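Local coordinates for GTPase-activating protein skywalker (Drosophila melanogaster, PDB 5HJQ) that acts as a GTPase-activating protein for Rab35 in synaptic vesicle protein recycling and binds phosphoinositides through its TBC domain, at residues M154-V159 / I180-G185; P166-S171 / L204-S209; D190-P195 / N230-Q235; K249-A254 / V305-L310; N311-E316 / N334-F339. All blocks are in the same frame, centred on the assembly; numbering follows the deposited sequence.

Contact 1: residues M154-V159 / I180-G185; sequences MLPAFV and IVNVLG
Phe158 and Pro156 press from the loop 154-159 against one turn of helix 171-187, meeting the backbone of Val181 and Gly185. This is the close-packed part of the contact. The Pro156 ring leans its CG on the carbonyl of Val181, 3.4 Å from Val181 O. Phe158 presents a ring edge, not a face: CE2 stands 3.7 Å from Gly185 CA, and CZ comes equally near Val181 O, both close to the ring plane. Its first torsion (chi1 67°) sets CG between the backbone N and the carbonyl carbon, which carries the ring to the helix, where glycine at 185 allows the edge to approach the backbone. Next to Pro156, Leu155 reaches over with one branch, its CD2 lying 3.7 Å from Val181 CG2, and Leu197 and Tyr198 of helix 197-204 pack on the same valine. The ring of Phe158 is backed by Ile191 and Ser194.

Toward Met154 the contact opens to solvent and turns polar. The Met154 side chain points away from the helix. Asn182 ND2 donates to Met154 O at 2.9 Å, but the bond is bent (142°), and Asn182 OD1, another acceptor, lies as near to that oxygen. The oxygen lies in the amide plane of Asn182, whereas ND2 stands 40° out of the carbonyl plane of Met154. Asp178 O, the stronger partner of the same ND2, restrains the amide. A type I beta turn from Pro156 to Val159, closed by Val159 N to Pro156 O, folds the loop against helix 171-187 within the all-helical TBC domain.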
# COMPACT_ATOMS: atom_id res chain seq x y z
N MET A 154 -17.38 5.06 14.97
CA MET A 154 -17.49 3.63 14.70
C MET A 154 -17.19 3.32 13.24
O MET A 154 -17.79 3.90 12.33
CB MET A 154 -18.87 3.11 15.08
CG MET A 154 -19.22 1.77 14.47
SD MET A 154 -20.68 1.03 15.23
CE MET A 154 -21.77 2.45 15.30
N LEU A 155 -16.27 2.39 13.02
CA LEU A 155 -15.83 2.03 11.68
C LEU A 155 -16.66 0.90 11.09
O LEU A 155 -17.15 0.04 11.83
CB LEU A 155 -14.35 1.63 11.70
CG LEU A 155 -13.44 2.68 12.34
CD1 LEU A 155 -12.01 2.18 12.37
CD2 LEU A 155 -13.54 4.00 11.59
N PRO A 156 -16.85 0.91 9.76
CA PRO A 156 -17.56 -0.17 9.07
C PRO A 156 -16.79 -1.48 9.17
O PRO A 156 -15.57 -1.46 9.28
CB PRO A 156 -17.63 0.32 7.62
CG PRO A 156 -16.58 1.37 7.51
CD PRO A 156 -16.49 2.01 8.85
N ALA A 157 -17.51 -2.60 9.11
CA ALA A 157 -16.94 -3.91 9.40
C ALA A 157 -15.83 -4.35 8.44
O ALA A 157 -15.09 -5.29 8.75
CB ALA A 157 -18.04 -4.96 9.42
N PHE A 158 -15.71 -3.70 7.29
CA PHE A 158 -14.71 -4.14 6.32
C PHE A 158 -13.29 -3.78 6.75
O PHE A 158 -12.32 -4.28 6.18
CB PHE A 158 -15.01 -3.59 4.91
CG PHE A 158 -14.87 -2.09 4.77
CD1 PHE A 158 -13.62 -1.49 4.71
CD2 PHE A 158 -16.00 -1.30 4.63
CE1 PHE A 158 -13.50 -0.12 4.56
CE2 PHE A 158 -15.88 0.07 4.48
CZ PHE A 158 -14.63 0.66 4.45
N VAL A 159 -13.16 -2.90 7.74
CA VAL A 159 -11.84 -2.51 8.21
C VAL A 159 -11.24 -3.60 9.08
O VAL A 159 -11.96 -4.31 9.79
CB VAL A 159 -11.86 -1.18 9.01
CG1 VAL A 159 -12.50 -0.07 8.18
CG2 VAL A 159 -12.59 -1.35 10.33
N ILE A 180 -13.99 9.33 6.62
CA ILE A 180 -13.87 8.97 5.21
C ILE A 180 -14.28 7.51 4.96
O ILE A 180 -15.05 7.23 4.04
CB ILE A 180 -12.44 9.18 4.69
CG1 ILE A 180 -12.06 10.66 4.72
CG2 ILE A 180 -12.31 8.65 3.27
CD1 ILE A 180 -10.74 10.96 4.05
N VAL A 181 -13.77 6.60 5.78
CA VAL A 181 -14.07 5.18 5.59
C VAL A 181 -15.54 4.88 5.88
O VAL A 181 -16.12 3.97 5.30
CB VAL A 181 -13.17 4.28 6.48
CG1 VAL A 181 -11.71 4.46 6.11
CG2 VAL A 181 -13.38 4.57 7.95
N ASN A 182 -16.14 5.67 6.77
CA ASN A 182 -17.57 5.56 7.04
C ASN A 182 -18.37 5.95 5.81
O ASN A 182 -19.33 5.27 5.44
CB ASN A 182 -17.97 6.44 8.22
CG ASN A 182 -17.95 5.68 9.54
OD1 ASN A 182 -18.99 5.26 10.04
ND2 ASN A 182 -16.76 5.51 10.10
N VAL A 183 -17.97 7.05 5.18
CA VAL A 183 -18.60 7.53 3.96
C VAL A 183 -18.44 6.51 2.83
O VAL A 183 -19.41 6.20 2.13
CB VAL A 183 -18.02 8.88 3.51
CG1 VAL A 183 -18.49 9.23 2.11
CG2 VAL A 183 -18.40 9.98 4.50
N LEU A 184 -17.23 6.00 2.67
CA LEU A 184 -16.95 4.99 1.65
C LEU A 184 -17.81 3.76 1.85
O LEU A 184 -18.43 3.27 0.90
CB LEU A 184 -15.47 4.62 1.66
CG LEU A 184 -14.58 5.63 0.93
CD1 LEU A 184 -13.11 5.28 1.05
CD2 LEU A 184 -14.99 5.72 -0.53
N GLY A 185 -17.87 3.27 3.09
CA GLY A 185 -18.71 2.13 3.42
C GLY A 185 -20.17 2.40 3.13
O GLY A 185 -20.93 1.48 2.79

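Contact 2: residues P166-S171 / L204-S209; sequences PYHLTS and LLHFMS
His206 takes part in both the polar and the apolar side of this contact. Its polar link is to the backbone: His168 N donates to His206 NE2 over a long 3.3 Å, with an N-H...N angle of 136°, the donor lying close to the imidazole plane. Pro166 O also lies near that plane, with His206 CE1 3.8 Å away. The second ring nitrogen, ND1, is hydrogen-bonded to Ser202 O, one turn earlier in helix 197-204.

The apolar contacts come from Leu169. Its CG, anti to the carbonyl carbon (chi1 -72°), is brought with CD2 onto the imidazole, each 3.5 Å from His206 CE1. The CD2 methyl sits over one face, 3.9 Å from the centroid and 28° off the normal, a CH-pi contact. The same CD2 reaches Leu205 CB at 4.0 Å. Phe284 adds an aromatic neighbour to both His206 and His168.

A type II' beta turn from Pro166 to Leu169 presents the His168 N-H and the Leu169 side chain to the one ring. Since ND1 faces a carbonyl and NE2 accepts from an amide, the proton probably resides on ND1, consistent with a neutral imidazole joining the loop before helix 171-187 to the end of helix 197-204.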
# COMPACT_ATOMS: atom_id res chain seq x y z
N PRO A 166 -2.51 4.54 11.78
CA PRO A 166 -2.62 6.00 11.78
C PRO A 166 -1.35 6.72 11.34
O PRO A 166 -1.43 7.88 10.90
CB PRO A 166 -2.93 6.31 13.24
CG PRO A 166 -2.16 5.26 13.99
CD PRO A 166 -2.15 4.02 13.11
N TYR A 167 -0.20 6.05 11.45
CA TYR A 167 1.10 6.65 11.17
C TYR A 167 1.29 7.95 11.96
O TYR A 167 1.23 7.94 13.18
CB TYR A 167 1.26 6.89 9.67
CG TYR A 167 1.06 5.63 8.84
CD1 TYR A 167 1.98 4.59 8.89
CD2 TYR A 167 -0.05 5.48 8.02
CE1 TYR A 167 1.80 3.44 8.14
CE2 TYR A 167 -0.24 4.33 7.27
CZ TYR A 167 0.69 3.32 7.34
OH TYR A 167 0.52 2.17 6.60
N HIS A 168 1.51 9.06 11.26
CA HIS A 168 1.82 10.32 11.93
C HIS A 168 0.61 11.23 12.10
O HIS A 168 0.75 12.38 12.49
CB HIS A 168 2.92 11.06 11.16
CG HIS A 168 4.22 10.32 11.09
ND1 HIS A 168 4.97 10.25 9.94
CD2 HIS A 168 4.90 9.62 12.03
CE1 HIS A 168 6.06 9.53 10.17
NE2 HIS A 168 6.04 9.14 11.43
N LEU A 169 -0.58 10.70 11.81
CA LEU A 169 -1.81 11.49 11.93
C LEU A 169 -2.08 11.91 13.36
O LEU A 169 -1.96 11.11 14.29
CB LEU A 169 -3.01 10.71 11.39
CG LEU A 169 -3.13 10.50 9.88
CD1 LEU A 169 -4.45 9.81 9.56
CD2 LEU A 169 -3.01 11.83 9.15
N THR A 170 -2.47 13.17 13.54
CA THR A 170 -2.90 13.67 14.83
C THR A 170 -4.23 13.02 15.22
O THR A 170 -4.78 12.23 14.45
CB THR A 170 -3.07 15.20 14.82
OG1 THR A 170 -4.10 15.56 13.89
CG2 THR A 170 -1.77 15.88 14.41
N SER A 171 -4.74 13.37 16.39
CA SER A 171 -6.03 12.84 16.84
C SER A 171 -7.14 13.29 15.90
O SER A 171 -8.09 12.54 15.64
CB SER A 171 -6.32 13.27 18.27
OG SER A 171 -6.43 14.68 18.36
N LEU A 204 -2.86 9.17 2.43
CA LEU A 204 -3.36 10.26 1.61
C LEU A 204 -3.51 11.53 2.43
O LEU A 204 -3.14 12.62 1.99
CB LEU A 204 -4.70 9.88 0.99
CG LEU A 204 -4.69 8.73 -0.01
CD1 LEU A 204 -6.10 8.28 -0.30
CD2 LEU A 204 -3.99 9.18 -1.29
N LEU A 205 -4.03 11.38 3.64
CA LEU A 205 -4.32 12.51 4.53
C LEU A 205 -3.07 13.24 5.01
O LEU A 205 -3.18 14.30 5.62
CB LEU A 205 -5.13 12.02 5.73
CG LEU A 205 -6.62 11.77 5.46
CD1 LEU A 205 -7.31 11.20 6.69
CD2 LEU A 205 -7.29 13.07 5.02
N HIS A 206 -1.90 12.68 4.74
CA HIS A 206 -0.65 13.32 5.14
C HIS A 206 -0.23 14.43 4.17
O HIS A 206 0.71 15.17 4.46
CB HIS A 206 0.47 12.29 5.25
CG HIS A 206 0.43 11.48 6.51
ND1 HIS A 206 -0.51 10.50 6.73
CD2 HIS A 206 1.22 11.50 7.61
CE1 HIS A 206 -0.30 9.95 7.92
NE2 HIS A 206 0.74 10.54 8.47
N PHE A 207 -0.91 14.54 3.04
CA PHE A 207 -0.47 15.45 1.98
C PHE A 207 -1.60 16.24 1.33
O PHE A 207 -1.34 17.17 0.57
CB PHE A 207 0.28 14.66 0.91
CG PHE A 207 1.45 13.88 1.45
CD1 PHE A 207 2.65 14.51 1.73
CD2 PHE A 207 1.34 12.52 1.66
CE1 PHE A 207 3.72 13.80 2.23
CE2 PHE A 207 2.41 11.80 2.16
CZ PHE A 207 3.60 12.43 2.44
N MET A 208 -2.84 15.87 1.60
CA MET A 208 -3.98 16.57 1.01
C MET A 208 -5.13 16.74 2.01
O MET A 208 -5.03 16.34 3.17
CB MET A 208 -4.47 15.83 -0.23
CG MET A 208 -5.13 14.49 0.07
SD MET A 208 -5.44 13.53 -1.43
CE MET A 208 -3.77 13.13 -1.92
N SER A 209 -6.21 17.36 1.55
CA SER A 209 -7.37 17.59 2.40
C SER A 209 -8.23 16.34 2.52
O SER A 209 -8.04 15.38 1.78
CB SER A 209 -8.20 18.76 1.87
OG SER A 209 -8.75 18.45 0.61

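Contact 3: residues D190-P195 / N230-Q235; sequences DITYSP and NQTKLQ
Tyr193 and Lys233 cross obliquely, and the lysine folds back over the phenol. The Tyr193 CG is anti to its own N (chi1 -174°), which directs the ring to the start of helix 233-250; Tyr193 CB lies 4.0 Å from Lys233 CB. Bends at chi2 and chi3 bring Lys233 CD over one ring face, and NZ stands 4.9 Å from the Tyr193 centroid, an off-centre cation-pi contact. His236 meets the same ring edge-to-face.

Hydrogen bonds to the carbonyls of Asn230 and Gln231 hold the two chain segments together. Gln231 O takes two donors: Thr192 N at 2.9 Å, almost in line with the C=O, and Tyr193 N at 2.8 Å with a nearly straight N-H...O angle of 170°, from above the carbonyl plane. Ser194 OG donates to Asn230 O at 2.9 Å. Ile191 CG1 rests beside the extended Gln231 chain, whose NE2 bonds Val221 O. On the outer side, a water joins Thr192 OG1 to Lys233 N, accepting from the latter.

Thr232 occupies the N-cap: its OG1 accepts from Gln235 N at 3.1 Å, while Gln235 OE1 takes the N-H of Gln231. The loop 190-195 thus crosses a side-chain-capped helix N-terminus, that of helix 233-250 in the TBC domain.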
# COMPACT_ATOMS: atom_id res chain seq x y z
N ASP A 190 -20.63 -2.67 -1.59
CA ASP A 190 -20.04 -3.94 -2.02
C ASP A 190 -18.69 -4.21 -1.35
O ASP A 190 -18.18 -5.33 -1.41
CB ASP A 190 -19.89 -3.98 -3.54
CG ASP A 190 -21.22 -4.15 -4.26
OD1 ASP A 190 -22.16 -4.67 -3.63
OD2 ASP A 190 -21.32 -3.78 -5.45
N ILE A 191 -18.11 -3.18 -0.73
CA ILE A 191 -16.88 -3.38 0.02
C ILE A 191 -17.21 -4.12 1.31
O ILE A 191 -17.80 -3.55 2.23
CB ILE A 191 -16.18 -2.05 0.36
CG1 ILE A 191 -15.99 -1.21 -0.91
CG2 ILE A 191 -14.84 -2.31 1.03
CD1 ILE A 191 -15.18 0.05 -0.68
N THR A 192 -16.83 -5.39 1.37
CA THR A 192 -17.16 -6.25 2.50
C THR A 192 -15.93 -6.60 3.34
O THR A 192 -16.04 -6.88 4.53
CB THR A 192 -17.84 -7.55 2.03
OG1 THR A 192 -16.96 -8.24 1.13
CG2 THR A 192 -19.13 -7.23 1.30
N TYR A 193 -14.76 -6.57 2.70
CA TYR A 193 -13.51 -6.82 3.41
C TYR A 193 -12.36 -6.10 2.72
O TYR A 193 -11.98 -6.46 1.60
CB TYR A 193 -13.24 -8.33 3.49
CG TYR A 193 -12.03 -8.68 4.33
CD1 TYR A 193 -12.06 -8.54 5.71
CD2 TYR A 193 -10.86 -9.16 3.75
CE1 TYR A 193 -10.96 -8.86 6.49
CE2 TYR A 193 -9.76 -9.48 4.52
CZ TYR A 193 -9.81 -9.33 5.89
OH TYR A 193 -8.72 -9.65 6.66
N SER A 194 -11.82 -5.09 3.38
CA SER A 194 -10.74 -4.31 2.80
C SER A 194 -9.82 -3.74 3.87
O SER A 194 -9.85 -2.54 4.15
CB SER A 194 -11.31 -3.18 1.94
OG SER A 194 -10.28 -2.51 1.24
N PRO A 195 -8.97 -4.60 4.46
CA PRO A 195 -8.04 -4.20 5.52
C PRO A 195 -7.01 -3.17 5.05
O PRO A 195 -6.31 -2.58 5.88
CB PRO A 195 -7.35 -5.53 5.89
CG PRO A 195 -7.51 -6.39 4.70
CD PRO A 195 -8.84 -6.02 4.12
N ASN A 230 -8.26 -4.26 -2.70
CA ASN A 230 -9.16 -5.41 -2.69
C ASN A 230 -10.33 -5.17 -1.75
O ASN A 230 -10.15 -4.65 -0.65
CB ASN A 230 -8.41 -6.68 -2.31
CG ASN A 230 -7.45 -7.13 -3.39
OD1 ASN A 230 -6.35 -7.61 -3.10
ND2 ASN A 230 -7.85 -6.97 -4.64
N GLN A 231 -11.53 -5.56 -2.18
CA GLN A 231 -12.75 -5.16 -1.50
C GLN A 231 -13.56 -6.31 -0.91
O GLN A 231 -14.40 -6.08 -0.03
CB GLN A 231 -13.61 -4.35 -2.47
CG GLN A 231 -12.97 -3.04 -2.89
CD GLN A 231 -13.58 -2.45 -4.14
OE1 GLN A 231 -14.79 -2.55 -4.36
NE2 GLN A 231 -12.75 -1.85 -4.98
N THR A 232 -13.32 -7.53 -1.37
CA THR A 232 -13.97 -8.70 -0.79
C THR A 232 -12.93 -9.65 -0.21
O THR A 232 -11.75 -9.56 -0.54
CB THR A 232 -14.84 -9.46 -1.81
OG1 THR A 232 -14.00 -10.14 -2.75
CG2 THR A 232 -15.77 -8.51 -2.55
N LYS A 233 -13.37 -10.55 0.66
CA LYS A 233 -12.47 -11.50 1.29
C LYS A 233 -11.96 -12.50 0.26
O LYS A 233 -10.84 -13.00 0.37
CB LYS A 233 -13.17 -12.21 2.45
CG LYS A 233 -12.28 -13.14 3.26
CD LYS A 233 -12.65 -13.08 4.74
CE LYS A 233 -14.12 -12.75 4.96
NZ LYS A 233 -14.40 -12.26 6.34
N LEU A 234 -12.77 -12.76 -0.76
CA LEU A 234 -12.37 -13.63 -1.85
C LEU A 234 -11.22 -13.02 -2.63
O LEU A 234 -10.21 -13.67 -2.88
CB LEU A 234 -13.55 -13.91 -2.79
CG LEU A 234 -13.26 -14.85 -3.96
CD1 LEU A 234 -12.67 -16.16 -3.47
CD2 LEU A 234 -14.52 -15.10 -4.77
N GLN A 235 -11.37 -11.75 -3.01
CA GLN A 235 -10.31 -11.02 -3.69
C GLN A 235 -9.05 -10.98 -2.83
O GLN A 235 -7.94 -11.13 -3.33
CB GLN A 235 -10.75 -9.60 -4.03
CG GLN A 235 -11.87 -9.51 -5.04
CD GLN A 235 -12.46 -8.12 -5.12
OE1 GLN A 235 -11.75 -7.12 -4.96
NE2 GLN A 235 -13.77 -8.04 -5.35
O HOH W 1 -15.92 -10.61 1.86

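Contact 4: residues K249-A254 / V305-L310; sequences KHTKSA and VALVIL
The break between helices 233-250 and 252-261 of the TBC domain packs on helix 300-317, with Thr251 at the corner facing Leu307 and Leu310. Thr251 is the first residue to leave helical geometry after one helix and the N-cap position of the next, although its side chain makes no capping bond. Its methyl carries the contact: CG2 lies 3.7 Å from Leu310 CD1 and 4.2 Å from Leu307 CD2, so the two leucines, one turn apart, share it. The Thr251 and Leu310 side chains cross at about a right angle. With OG1 anti to the backbone N (chi1 -173°), Thr251 points its methyl at Leu310 CD1 and its hydroxyl at Asn311. The hydroxyl passes 3.8 Å from Leu310 CB and is hydrogen-bonded to Asn311 OD1, the next residue on helix 300-317, which supplies a polar partner inside a largely apolar setting.

The break lets helices 233-250 and 252-261 both touch helix 300-317. Before it, His250 CB touches Leu307 CD1 at 4.1 Å. Beyond it, Ala254 turns its methyl to the backbone, 3.7 Å from Leu310 O, with Leu310 CB 4.3 Å from Ala254 CB. Ile246 and Ala247 of helix 233-250 extend the apolar cover of Leu307, and Trp277 of helix 274-279 packs on Leu310. His250 lies beside the phosphoinositide pocket; the His250 side chain touches Leu360, a binding-site residue, and is about 8 Å from the bound inositol trisphosphate, while helix 300-317 also carries the binding residues Lys300 and Arg304 upstream of Leu307.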
# COMPACT_ATOMS: atom_id res chain seq x y z
N LYS A 249 8.53 -18.79 -7.23
CA LYS A 249 9.48 -18.84 -8.33
C LYS A 249 10.52 -17.71 -8.28
O LYS A 249 11.72 -17.97 -8.41
CB LYS A 249 8.74 -18.81 -9.67
CG LYS A 249 8.03 -20.11 -10.01
CD LYS A 249 8.33 -20.57 -11.44
CE LYS A 249 7.47 -21.76 -11.85
NZ LYS A 249 7.71 -22.96 -11.00
N HIS A 250 10.07 -16.47 -8.06
CA HIS A 250 10.98 -15.32 -8.11
C HIS A 250 11.82 -15.13 -6.85
O HIS A 250 12.88 -14.51 -6.90
CB HIS A 250 10.20 -14.04 -8.41
CG HIS A 250 9.99 -13.80 -9.87
ND1 HIS A 250 10.93 -13.17 -10.67
CD2 HIS A 250 8.95 -14.10 -10.69
CE1 HIS A 250 10.47 -13.10 -11.90
NE2 HIS A 250 9.27 -13.65 -11.94
N THR A 251 11.36 -15.65 -5.72
CA THR A 251 12.18 -15.65 -4.52
C THR A 251 12.17 -17.06 -3.90
O THR A 251 12.04 -17.24 -2.69
CB THR A 251 11.71 -14.55 -3.51
OG1 THR A 251 12.64 -14.46 -2.42
CG2 THR A 251 10.31 -14.80 -2.98
N LYS A 252 12.35 -18.05 -4.77
CA LYS A 252 12.32 -19.46 -4.41
C LYS A 252 13.26 -19.83 -3.27
O LYS A 252 12.92 -20.67 -2.43
CB LYS A 252 12.65 -20.32 -5.64
CG LYS A 252 12.59 -21.81 -5.38
CD LYS A 252 12.83 -22.62 -6.65
CE LYS A 252 11.71 -22.44 -7.66
NZ LYS A 252 11.79 -23.45 -8.76
N SER A 253 14.43 -19.20 -3.23
CA SER A 253 15.40 -19.47 -2.18
C SER A 253 14.88 -19.06 -0.81
O SER A 253 15.03 -19.80 0.17
CB SER A 253 16.72 -18.76 -2.47
OG SER A 253 17.29 -19.24 -3.68
N ALA A 254 14.26 -17.89 -0.75
CA ALA A 254 13.73 -17.37 0.51
C ALA A 254 12.63 -18.28 1.07
O ALA A 254 12.57 -18.52 2.27
CB ALA A 254 13.20 -15.97 0.31
N VAL A 305 7.66 -5.09 -4.31
CA VAL A 305 8.30 -4.73 -3.04
C VAL A 305 8.27 -5.91 -2.07
O VAL A 305 9.19 -6.10 -1.27
CB VAL A 305 7.61 -3.50 -2.41
CG1 VAL A 305 8.27 -3.14 -1.08
CG2 VAL A 305 7.67 -2.32 -3.36
N ALA A 306 7.22 -6.72 -2.17
CA ALA A 306 7.10 -7.92 -1.35
C ALA A 306 8.24 -8.90 -1.66
O ALA A 306 8.84 -9.47 -0.75
CB ALA A 306 5.75 -8.58 -1.58
N LEU A 307 8.53 -9.07 -2.95
CA LEU A 307 9.63 -9.92 -3.39
C LEU A 307 10.97 -9.42 -2.86
O LEU A 307 11.77 -10.20 -2.35
CB LEU A 307 9.67 -9.99 -4.92
CG LEU A 307 8.42 -10.52 -5.63
CD1 LEU A 307 8.63 -10.52 -7.13
CD2 LEU A 307 8.07 -11.92 -5.12
N VAL A 308 11.19 -8.12 -2.99
CA VAL A 308 12.43 -7.48 -2.56
C VAL A 308 12.67 -7.68 -1.07
O VAL A 308 13.77 -8.04 -0.66
CB VAL A 308 12.42 -5.96 -2.87
CG1 VAL A 308 13.65 -5.29 -2.29
CG2 VAL A 308 12.34 -5.74 -4.35
N ILE A 309 11.64 -7.44 -0.27
CA ILE A 309 11.72 -7.64 1.17
C ILE A 309 12.13 -9.07 1.49
O ILE A 309 12.98 -9.30 2.35
CB ILE A 309 10.38 -7.32 1.86
CG1 ILE A 309 10.07 -5.82 1.76
CG2 ILE A 309 10.40 -7.76 3.31
CD1 ILE A 309 8.80 -5.42 2.47
N LEU A 310 11.52 -10.03 0.80
CA LEU A 310 11.82 -11.45 1.01
C LEU A 310 13.27 -11.79 0.67
O LEU A 310 13.91 -12.55 1.39
CB LEU A 310 10.87 -12.32 0.18
CG LEU A 310 9.45 -12.44 0.75
CD1 LEU A 310 8.52 -13.08 -0.25
CD2 LEU A 310 9.48 -13.25 2.04

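Contact 5: residues N311-E316 / N334-F339; sequences NLFHKE and NALIKF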
# COMPACT_ATOMS: atom_id res chain seq x y z
N ASN A 311 13.78 -11.23 -0.42
CA ASN A 311 15.18 -11.41 -0.78
C ASN A 311 16.11 -10.76 0.24
O ASN A 311 17.09 -11.37 0.68
CB ASN A 311 15.47 -10.84 -2.17
CG ASN A 311 14.71 -11.56 -3.26
OD1 ASN A 311 14.17 -12.64 -3.03
ND2 ASN A 311 14.67 -10.97 -4.44
N LEU A 312 15.79 -9.53 0.62
CA LEU A 312 16.59 -8.80 1.61
C LEU A 312 16.58 -9.51 2.96
O LEU A 312 17.59 -9.50 3.68
CB LEU A 312 16.07 -7.37 1.78
CG LEU A 312 16.33 -6.39 0.63
CD1 LEU A 312 15.62 -5.07 0.89
CD2 LEU A 312 17.83 -6.16 0.45
N PHE A 313 15.46 -10.13 3.32
CA PHE A 313 15.34 -10.80 4.61
C PHE A 313 16.13 -12.10 4.64
O PHE A 313 16.74 -12.45 5.65
CB PHE A 313 13.88 -11.07 4.96
CG PHE A 313 13.68 -11.70 6.31
CD1 PHE A 313 13.84 -10.95 7.46
CD2 PHE A 313 13.34 -13.04 6.42
CE1 PHE A 313 13.67 -11.53 8.71
CE2 PHE A 313 13.16 -13.62 7.67
CZ PHE A 313 13.33 -12.86 8.81
N HIS A 314 16.12 -12.83 3.52
CA HIS A 314 16.87 -14.07 3.42
C HIS A 314 18.37 -13.79 3.44
O HIS A 314 19.13 -14.48 4.12
CB HIS A 314 16.49 -14.83 2.15
CG HIS A 314 17.17 -16.16 2.02
ND1 HIS A 314 17.44 -16.74 0.80
CD2 HIS A 314 17.64 -17.01 2.96
CE1 HIS A 314 18.04 -17.90 0.99
NE2 HIS A 314 18.18 -18.09 2.29
N LYS A 315 18.79 -12.78 2.68
CA LYS A 315 20.18 -12.34 2.66
C LYS A 315 20.65 -11.97 4.06
O LYS A 315 21.73 -12.36 4.49
CB LYS A 315 20.34 -11.14 1.72
CG LYS A 315 21.61 -10.34 1.95
CD LYS A 315 21.87 -9.38 0.79
CE LYS A 315 23.16 -8.60 1.00
NZ LYS A 315 23.00 -7.50 1.99
N GLU A 316 19.80 -11.21 4.75
CA GLU A 316 20.08 -10.77 6.11
C GLU A 316 20.22 -11.98 7.03
O GLU A 316 21.14 -12.04 7.83
CB GLU A 316 18.98 -9.81 6.58
CG GLU A 316 19.42 -8.76 7.58
CD GLU A 316 20.42 -7.78 7.02
OE1 GLU A 316 20.46 -7.57 5.79
OE2 GLU A 316 21.20 -7.21 7.83
N ASN A 334 6.34 -12.30 12.19
CA ASN A 334 6.60 -10.96 12.72
C ASN A 334 8.10 -10.73 12.72
O ASN A 334 8.58 -9.64 13.02
CB ASN A 334 6.00 -10.72 14.11
CG ASN A 334 4.62 -11.33 14.27
OD1 ASN A 334 3.81 -11.41 13.30
ND2 ASN A 334 4.27 -11.59 15.53
N ALA A 335 8.86 -11.74 12.33
CA ALA A 335 10.29 -11.52 12.13
C ALA A 335 10.46 -10.64 10.90
O ALA A 335 11.32 -9.76 10.86
CB ALA A 335 11.05 -12.83 11.97
N LEU A 336 9.60 -10.86 9.91
CA LEU A 336 9.60 -10.05 8.70
C LEU A 336 9.15 -8.62 8.99
O LEU A 336 9.73 -7.67 8.47
CB LEU A 336 8.70 -10.69 7.63
CG LEU A 336 9.30 -11.91 6.93
CD1 LEU A 336 8.21 -12.85 6.43
CD2 LEU A 336 10.19 -11.46 5.79
N ILE A 337 8.13 -8.48 9.82
CA ILE A 337 7.64 -7.17 10.23
C ILE A 337 8.72 -6.39 10.96
O ILE A 337 8.96 -5.21 10.66
CB ILE A 337 6.40 -7.30 11.15
CG1 ILE A 337 5.23 -7.93 10.39
CG2 ILE A 337 6.01 -5.93 11.70
CD1 ILE A 337 4.72 -7.09 9.24
N LYS A 338 9.38 -7.04 11.92
CA LYS A 338 10.45 -6.39 12.68
C LYS A 338 11.61 -5.99 11.77
O LYS A 338 12.19 -4.91 11.94
CB LYS A 338 10.95 -7.32 13.79
CG LYS A 338 9.94 -7.61 14.88
CD LYS A 338 10.59 -8.37 16.04
CE LYS A 338 11.29 -9.63 15.55
NZ LYS A 338 11.20 -10.74 16.55
N PHE A 339 11.93 -6.85 10.81
CA PHE A 339 13.00 -6.58 9.86
C PHE A 339 12.70 -5.36 9.00
O PHE A 339 13.60 -4.57 8.69
CB PHE A 339 13.23 -7.81 8.96
CG PHE A 339 14.20 -7.57 7.84
CD1 PHE A 339 15.56 -7.47 8.09
CD2 PHE A 339 13.76 -7.45 6.53
CE1 PHE A 339 16.45 -7.25 7.06
CE2 PHE A 339 14.65 -7.23 5.50
CZ PHE A 339 16.00 -7.14 5.76
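The segments 311-316 of helix 300-317 and 334-339 of helix 332-341 cross almost perpendicularly, their axes 95° apart in direction and 10.8 Å apart at closest approach, with Phe313 and Leu336 nearest by CA.

Two phenylalanines span the gap, sliding past each other in opposite directions. They form an edge-to-face (T-shaped) pair: the edge of Phe313 is directed at the face of Phe339, the planes lie 70° apart and the centroids 5.2 Å. At the closest point Phe313 CD1 is 3.4 Å from Phe339 CG. Each has its CG anti to the backbone N (chi1 -177° for Phe313), which sends the two rings across toward the opposite helix. Phe313 CA adds a CH-pi contact to the Phe339 ring.

Leu336 CD2 covers one face of Phe313, 3.9 Å from the centroid, and the far end of that ring reaches Ala335, Phe313 CZ to Ala335 CB being 3.9 Å. Phe339 is also flanked by Leu312 CB and by the methylenes of Glu316, whose CG lies 3.4 Å from Phe339 CE1. Trp323 meets Phe339 edge-to-face, and Ile328 and Phe258 back Phe313. The result is a T-shaped phenylalanine pair flanked by aliphatic groups, joining near-perpendicular helices of the all-helical TBC domain.

Overall arrangement
Contacts 1 and 3 adjoin, their centres about 12 Å apart: the carbonyl of Phe158 probably bonds the N-H of Ser194. Contact 2 meets contact 1 through Ile180 and Leu205, with centres about 17 Å apart. Contacts 4 and 5 form a second group, centres about 11 Å apart, that shares helix 300-317 and is joined where Thr251 meets Asn311. The centres of contacts 1 and 4 lie about 33 Å apart on opposite sides of the chain's centre, while helix 233-250 runs from contact 3 to contact 4. Of the five, contact 4 lies beside the lipid pocket; the Asn230 side chain in contact 3 is about 11 Å from that of Lys300, a binding residue.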